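Actin binding protein family protein (Entamoeba histolytica HM-1:IMSS, PDB 6K2F) probably binds actin monomers and restrains their polymerization by sequestering them, this chain being the N-terminal ADF-homology domain of a twinfilin. Local coordinates at residues D14-G19 / Y78-L83; S43-D48 / I64-E69. All blocks are in the same frame, centred on the assembly; numbering follows the deposited sequence.

Contact 1: residues D14-G19 / Y78-L83; sequences DMNSSG and YKWLLL
Asn-16 lays its side chain across the indole edge of Trp-80 and brings its amide oxygen to two donors of strand 77-85. OD1 accepts from the backbone N of Tyr-78 at 2.8 Å and from Trp-80 NE1 at 2.9 Å, both bonds nearly straight (168° and 171°). The two donors arrive from opposite faces of the amide, each lifted out of its plane, while the oxygen itself lies almost in the plane of the indole. With CG anti to the backbone N (chi1 -176°), the amide extends off the last turn of helix 6-18 and reaches the strand. The other amide atom, ND2, is bonded to Thr-75 OG1, which helps to fix the rotation of the group.

The preceding residue, Met-15, meets the benzo end of the same indole at its edge. Its SD lies 3.7 Å from Trp-80 CH2 and near the ring plane, an edge-on Met-aromatic contact. Phe-12, earlier on the helix, also touches this indole.

At the helix end the chain leaves helical geometry at Gly-19, whose positive phi favours glycine. Its CA packs 3.7 Å from Tyr-78 CE2, and a water links Gly-19 O to Tyr-78 OH. The guanidinium of Arg-67 forms a cation-pi contact with the tyrosine ring, and Met-96 of the second subunit packs on the same residue.

A buried carboxamide oxygen thus satisfies one main-chain and one indole N-H together, and the two bonds hold the helix end at a set position on the strand, with Met-15 SD against the benzo edge beside them.

Contact 2: residues S43-D48 / I64-E69; sequences SDFDAD and ILFRTE
The start of helix 45-49 faces the end of strand 62-68, with the CA atoms of Phe-45 and Thr-68 6.7 Å apart and those of Asp-48 and Phe-66 9.2 Å apart. Two phenylalanines carry most of the contact. Phe-45 CE1 comes within 3.5 Å of Phe-66 CE1, and the ring planes stand at 78°; CE1 and CD1 of Phe-45 both lie at the edge of the Phe-66 ring, near its plane. The Phe-45 ring also runs up to the backbone of the strand, where Arg-67 O lies 3.7 Å from Phe-45 CD1, in the plane of that ring. The ring of Phe-66 swings opposite its own N (chi1 -166°), out towards the short helix, where its far edge meets Asp-48: Phe-66 CZ lies 3.9 Å from Asp-48 CB, and the carbonyl oxygen of Asp-48 lies near the ring plane beside CE2.

Glu-69 closes the solvent-facing margin. Its CG packs 3.8 Å from Phe-45 CB, and a water joins its OE1 to Ser-43 O. Its OE2 pairs with Arg-22, while the salt bridge to Arg-67 NH1 is long; Arg-67 NE bonds Gly-21 O. Arg-22 also binds Asp-48 OD2, and Thr-42 OG1 bonds OD1, so one arginine connects acidic groups from both segments and would probably favour their ionised forms.

Asp-44 is the N-cap of the helix; its OD1 takes the N-H of Ala-47 at 3.1 Å from above the carboxylate plane. Just before it, Ser-43 OG is hydrogen-bonded to Glu-117 and Arg-106 of the second subunit. The short helix therefore packs against strand 62-68, which is itself held between strands 23-29 and 77-85 in the central mixed sheet of the ADF-homology fold.

Overall arrangement
From the N terminus, helix 6-18 supplies the first half of contact 1. The chain then runs through strands 23-29 and 32-39 to helix 45-49, where contact 2 begins, and returns along strand 62-68 to complete it. Strand 77-85 finally closes contact 1, so the smaller loop of contact 2 lies wholly within the larger one. The two join directly through neighbouring antiparallel strands: Leu-81 N lies 2.7 Å from Phe-66 O, and Thr-68 OG1 meets Lys-79 O. Contact 1 thus ties the N-terminal helix to the sheet and contact 2 adds the short helix; both also touch the second subunit.

Contact 1: residues D14-G19 / Y78-L83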
loop_
_atom_site.group_PDB
_atom_site.type_symbol
_atom_site.label_atom_id
_atom_site.label_comp_id
_atom_site.label_asym_id
_atom_site.label_seq_id
_atom_site.Cartn_x
_atom_site.Cartn_y
_atom_site.Cartn_z
ATOM N N ASP A 14 9.818 2.245 9.920
ATOM C CA ASP A 14 8.880 1.100 9.960
ATOM C C ASP A 14 8.288 0.877 8.565
ATOM O O ASP A 14 8.345 -0.267 8.065
ATOM C CB ASP A 14 7.795 1.288 11.015
ATOM C CG ASP A 14 6.967 0.025 11.176
ATOM O OD1 ASP A 14 7.582 -1.055 11.226
ATOM O OD2 ASP A 14 5.725 0.129 11.198
ATOM N N MET A 15 7.762 1.923 7.934
ATOM C CA MET A 15 7.152 1.797 6.589
ATOM C C MET A 15 8.223 1.424 5.561
ATOM O O MET A 15 7.949 0.575 4.684
ATOM C CB MET A 15 6.460 3.094 6.178
ATOM C CG MET A 15 5.577 2.896 4.969
ATOM S SD MET A 15 4.583 4.354 4.537
ATOM C CE MET A 15 3.516 4.482 5.969
ATOM N N ASN A 16 9.434 1.961 5.702
ATOM C CA ASN A 16 10.569 1.678 4.793
ATOM C C ASN A 16 10.954 0.199 4.900
ATOM O O ASN A 16 11.138 -0.456 3.868
ATOM C CB ASN A 16 11.771 2.568 5.104
ATOM C CG ASN A 16 12.907 2.381 4.126
ATOM O OD1 ASN A 16 12.713 2.488 2.916
ATOM N ND2 ASN A 16 14.086 2.062 4.631
ATOM N N SER A 17 11.104 -0.322 6.111
ATOM C CA SER A 17 11.598 -1.699 6.329
ATOM C C SER A 17 10.488 -2.726 6.068
ATOM O O SER A 17 10.842 -3.869 5.729
ATOM C CB SER A 17 12.184 -1.827 7.711
ATOM O OG SER A 17 11.168 -1.692 8.697
ATOM N N SER A 18 9.213 -2.380 6.298
ATOM C CA SER A 18 8.076 -3.344 6.262
ATOM C C SER A 18 7.339 -3.232 4.932
ATOM O O SER A 18 6.580 -4.144 4.618
ATOM C CB SER A 18 7.151 -3.120 7.421
ATOM O OG SER A 18 7.874 -3.091 8.646
ATOM N N GLY A 19 7.525 -2.130 4.192
ATOM C CA GLY A 19 6.885 -1.928 2.881
ATOM C C GLY A 19 5.370 -1.855 2.967
ATOM O O GLY A 19 4.730 -1.988 1.922
ATOM N N TYR A 78 13.171 0.734 0.732
ATOM C CA TYR A 78 12.709 1.261 -0.570
ATOM C C TYR A 78 13.354 2.621 -0.844
ATOM O O TYR A 78 13.765 3.338 0.087
ATOM C CB TYR A 78 11.193 1.403 -0.540
ATOM C CG TYR A 78 10.428 0.131 -0.789
ATOM C CD1 TYR A 78 10.173 -0.275 -2.087
ATOM C CD2 TYR A 78 9.927 -0.649 0.243
ATOM C CE1 TYR A 78 9.420 -1.400 -2.365
ATOM C CE2 TYR A 78 9.164 -1.779 -0.022
ATOM C CZ TYR A 78 8.923 -2.166 -1.330
ATOM O OH TYR A 78 8.176 -3.278 -1.659
ATOM N N LYS A 79 13.357 3.002 -2.117
ATOM C CA LYS A 79 13.549 4.403 -2.558
ATOM C C LYS A 79 12.215 5.151 -2.439
ATOM O O LYS A 79 11.158 4.552 -2.636
ATOM C CB LYS A 79 14.063 4.418 -3.993
ATOM C CG LYS A 79 15.455 3.827 -4.169
ATOM C CD LYS A 79 16.503 4.870 -4.213
ATOM C CE LYS A 79 17.913 4.347 -4.385
ATOM N NZ LYS A 79 18.867 5.475 -4.297
ATOM N N TRP A 80 12.275 6.430 -2.104
ATOM C CA TRP A 80 11.094 7.291 -1.859
ATOM C C TRP A 80 11.150 8.536 -2.748
ATOM O O TRP A 80 12.220 8.873 -3.272
ATOM C CB TRP A 80 11.060 7.706 -0.390
ATOM C CG TRP A 80 10.865 6.570 0.568
ATOM C CD1 TRP A 80 11.735 5.561 0.849
ATOM C CD2 TRP A 80 9.690 6.322 1.349
ATOM N NE1 TRP A 80 11.183 4.704 1.757
ATOM C CE2 TRP A 80 9.932 5.140 2.089
ATOM C CE3 TRP A 80 8.496 7.014 1.559
ATOM C CZ2 TRP A 80 9.003 4.635 2.994
ATOM C CZ3 TRP A 80 7.586 6.519 2.461
ATOM C CH2 TRP A 80 7.831 5.337 3.158
ATOM N N LEU A 81 9.997 9.173 -2.894
ATOM C CA LEU A 81 9.888 10.553 -3.403
ATOM C C LEU A 81 9.664 11.474 -2.214
ATOM O O LEU A 81 8.888 11.124 -1.305
ATOM C CB LEU A 81 8.704 10.686 -4.360
ATOM C CG LEU A 81 8.577 9.611 -5.424
ATOM C CD1 LEU A 81 7.277 9.818 -6.181
ATOM C CD2 LEU A 81 9.778 9.609 -6.327
ATOM N N LEU A 82 10.314 12.622 -2.240
ATOM C CA LEU A 82 9.971 13.717 -1.312
ATOM C C LEU A 82 9.122 14.697 -2.110
ATOM O O LEU A 82 9.652 15.312 -3.044
ATOM C CB LEU A 82 11.245 14.367 -0.774
ATOM C CG LEU A 82 10.980 15.605 0.094
ATOM C CD1 LEU A 82 10.071 15.288 1.268
ATOM C CD2 LEU A 82 12.296 16.197 0.558
ATOM N N LEU A 83 7.835 14.761 -1.800
ATOM C CA LEU A 83 6.914 15.719 -2.449
ATOM C C LEU A 83 6.813 16.908 -1.505
ATOM O O LEU A 83 6.467 16.699 -0.341
ATOM C CB LEU A 83 5.553 15.067 -2.665
ATOM C CG LEU A 83 5.565 13.715 -3.382
ATOM C CD1 LEU A 83 4.144 13.222 -3.578
ATOM C CD2 LEU A 83 6.300 13.781 -4.705
HETATM O O HOH W 1 15.644 3.475 2.101
HETATM O O HOH W 2 5.524 -3.329 -0.449
#

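Contact 2: residues S43-D48 / I64-E69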
loop_
_atom_site.group_PDB
_atom_site.type_symbol
_atom_site.label_atom_id
_atom_site.label_comp_id
_atom_site.label_asym_id
_atom_site.label_seq_id
_atom_site.Cartn_x
_atom_site.Cartn_y
_atom_site.Cartn_z
ATOM N N SER A 43 -0.805 -1.922 -3.708
ATOM C CA SER A 43 0.384 -2.430 -4.419
ATOM C C SER A 43 0.559 -1.678 -5.752
ATOM O O SER A 43 1.492 -2.046 -6.485
ATOM C CB SER A 43 0.261 -3.893 -4.633
ATOM O OG SER A 43 -0.822 -4.162 -5.497
ATOM N N ASP A 44 -0.338 -0.742 -6.102
ATOM C CA ASP A 44 -0.334 -0.008 -7.406
ATOM C C ASP A 44 0.210 1.406 -7.200
ATOM O O ASP A 44 -0.540 2.300 -6.785
ATOM C CB ASP A 44 -1.730 0.016 -8.042
ATOM C CG ASP A 44 -1.782 0.564 -9.467
ATOM O OD1 ASP A 44 -0.834 1.300 -9.870
ATOM O OD2 ASP A 44 -2.769 0.240 -10.166
ATOM N N PHE A 45 1.500 1.589 -7.462
ATOM C CA PHE A 45 2.217 2.875 -7.287
ATOM C C PHE A 45 1.509 3.967 -8.091
ATOM O O PHE A 45 1.270 5.064 -7.580
ATOM C CB PHE A 45 3.663 2.701 -7.744
ATOM C CG PHE A 45 4.437 3.983 -7.898
ATOM C CD1 PHE A 45 5.062 4.547 -6.806
ATOM C CD2 PHE A 45 4.549 4.613 -9.123
ATOM C CE1 PHE A 45 5.817 5.699 -6.936
ATOM C CE2 PHE A 45 5.300 5.771 -9.248
ATOM C CZ PHE A 45 5.921 6.317 -8.156
ATOM N N ASP A 46 1.184 3.660 -9.345
ATOM C CA ASP A 46 0.613 4.666 -10.276
ATOM C C ASP A 46 -0.720 5.188 -9.727
ATOM O O ASP A 46 -0.893 6.419 -9.649
ATOM C CB ASP A 46 0.429 4.070 -11.669
ATOM C CG ASP A 46 1.736 3.800 -12.400
ATOM O OD1 ASP A 46 2.728 4.516 -12.158
ATOM O OD2 ASP A 46 1.758 2.865 -13.204
ATOM N N ALA A 47 -1.629 4.283 -9.351
ATOM C CA ALA A 47 -2.943 4.631 -8.769
ATOM C C ALA A 47 -2.721 5.432 -7.487
ATOM O O ALA A 47 -3.402 6.446 -7.261
ATOM C CB ALA A 47 -3.728 3.380 -8.477
ATOM N N ASP A 48 -1.766 5.008 -6.666
ATOM C CA ASP A 48 -1.593 5.616 -5.331
ATOM C C ASP A 48 -1.112 7.068 -5.461
ATOM O O ASP A 48 -1.357 7.862 -4.530
ATOM C CB ASP A 48 -0.655 4.801 -4.440
ATOM C CG ASP A 48 -1.224 3.484 -3.921
ATOM O OD1 ASP A 48 -2.392 3.104 -4.272
ATOM O OD2 ASP A 48 -0.472 2.824 -3.161
ATOM N N ILE A 64 5.103 15.238 1.607
ATOM C CA ILE A 64 4.646 13.828 1.462
ATOM C C ILE A 64 5.879 12.979 1.187
ATOM O O ILE A 64 6.596 13.266 0.242
ATOM C CB ILE A 64 3.661 13.618 0.302
ATOM C CG1 ILE A 64 2.494 14.602 0.302
ATOM C CG2 ILE A 64 3.206 12.161 0.324
ATOM C CD1 ILE A 64 1.485 14.307 1.319
ATOM N N LEU A 65 6.128 11.995 2.041
ATOM C CA LEU A 65 7.157 10.966 1.802
ATOM C C LEU A 65 6.455 9.797 1.130
ATOM O O LEU A 65 5.633 9.158 1.784
ATOM C CB LEU A 65 7.802 10.573 3.125
ATOM C CG LEU A 65 8.373 11.735 3.918
ATOM C CD1 LEU A 65 8.936 11.259 5.236
ATOM C CD2 LEU A 65 9.417 12.465 3.107
ATOM N N PHE A 66 6.704 9.620 -0.154
ATOM C CA PHE A 66 5.926 8.702 -1.007
ATOM C C PHE A 66 6.843 7.549 -1.429
ATOM O O PHE A 66 7.837 7.733 -2.117
ATOM C CB PHE A 66 5.362 9.456 -2.201
ATOM C CG PHE A 66 4.296 8.697 -2.939
ATOM C CD1 PHE A 66 4.656 7.718 -3.846
ATOM C CD2 PHE A 66 2.952 8.985 -2.751
ATOM C CE1 PHE A 66 3.688 7.025 -4.545
ATOM C CE2 PHE A 66 1.982 8.251 -3.421
ATOM C CZ PHE A 66 2.354 7.286 -4.322
ATOM N N ARG A 67 6.470 6.354 -1.041
ATOM C CA ARG A 67 7.303 5.149 -1.266
ATOM C C ARG A 67 7.184 4.693 -2.722
ATOM O O ARG A 67 6.066 4.568 -3.218
ATOM C CB ARG A 67 6.867 4.038 -0.316
ATOM C CG ARG A 67 7.796 2.834 -0.341
ATOM C CD ARG A 67 7.358 1.717 0.590
ATOM N NE ARG A 67 5.982 1.311 0.344
ATOM C CZ ARG A 67 5.554 0.575 -0.673
ATOM N NH1 ARG A 67 6.398 0.130 -1.589
ATOM N NH2 ARG A 67 4.272 0.270 -0.775
ATOM N N THR A 68 8.310 4.464 -3.385
ATOM C CA THR A 68 8.330 3.909 -4.757
ATOM C C THR A 68 8.263 2.387 -4.686
ATOM O O THR A 68 8.236 1.809 -3.583
ATOM C CB THR A 68 9.567 4.331 -5.560
ATOM O OG1 THR A 68 10.711 3.588 -5.132
ATOM C CG2 THR A 68 9.824 5.819 -5.465
ATOM N N GLU A 69 8.316 1.717 -5.847
ATOM C CA GLU A 69 8.401 0.236 -5.942
ATOM C C GLU A 69 9.850 -0.245 -6.040
ATOM O O GLU A 69 10.059 -1.456 -6.164
ATOM C CB GLU A 69 7.618 -0.238 -7.163
ATOM C CG GLU A 69 6.119 -0.092 -7.007
ATOM C CD GLU A 69 5.577 -0.788 -5.776
ATOM O OE1 GLU A 69 5.818 -2.000 -5.618
ATOM O OE2 GLU A 69 4.985 -0.102 -4.946
HETATM O O HOH W 3 3.648 -3.549 -6.159
#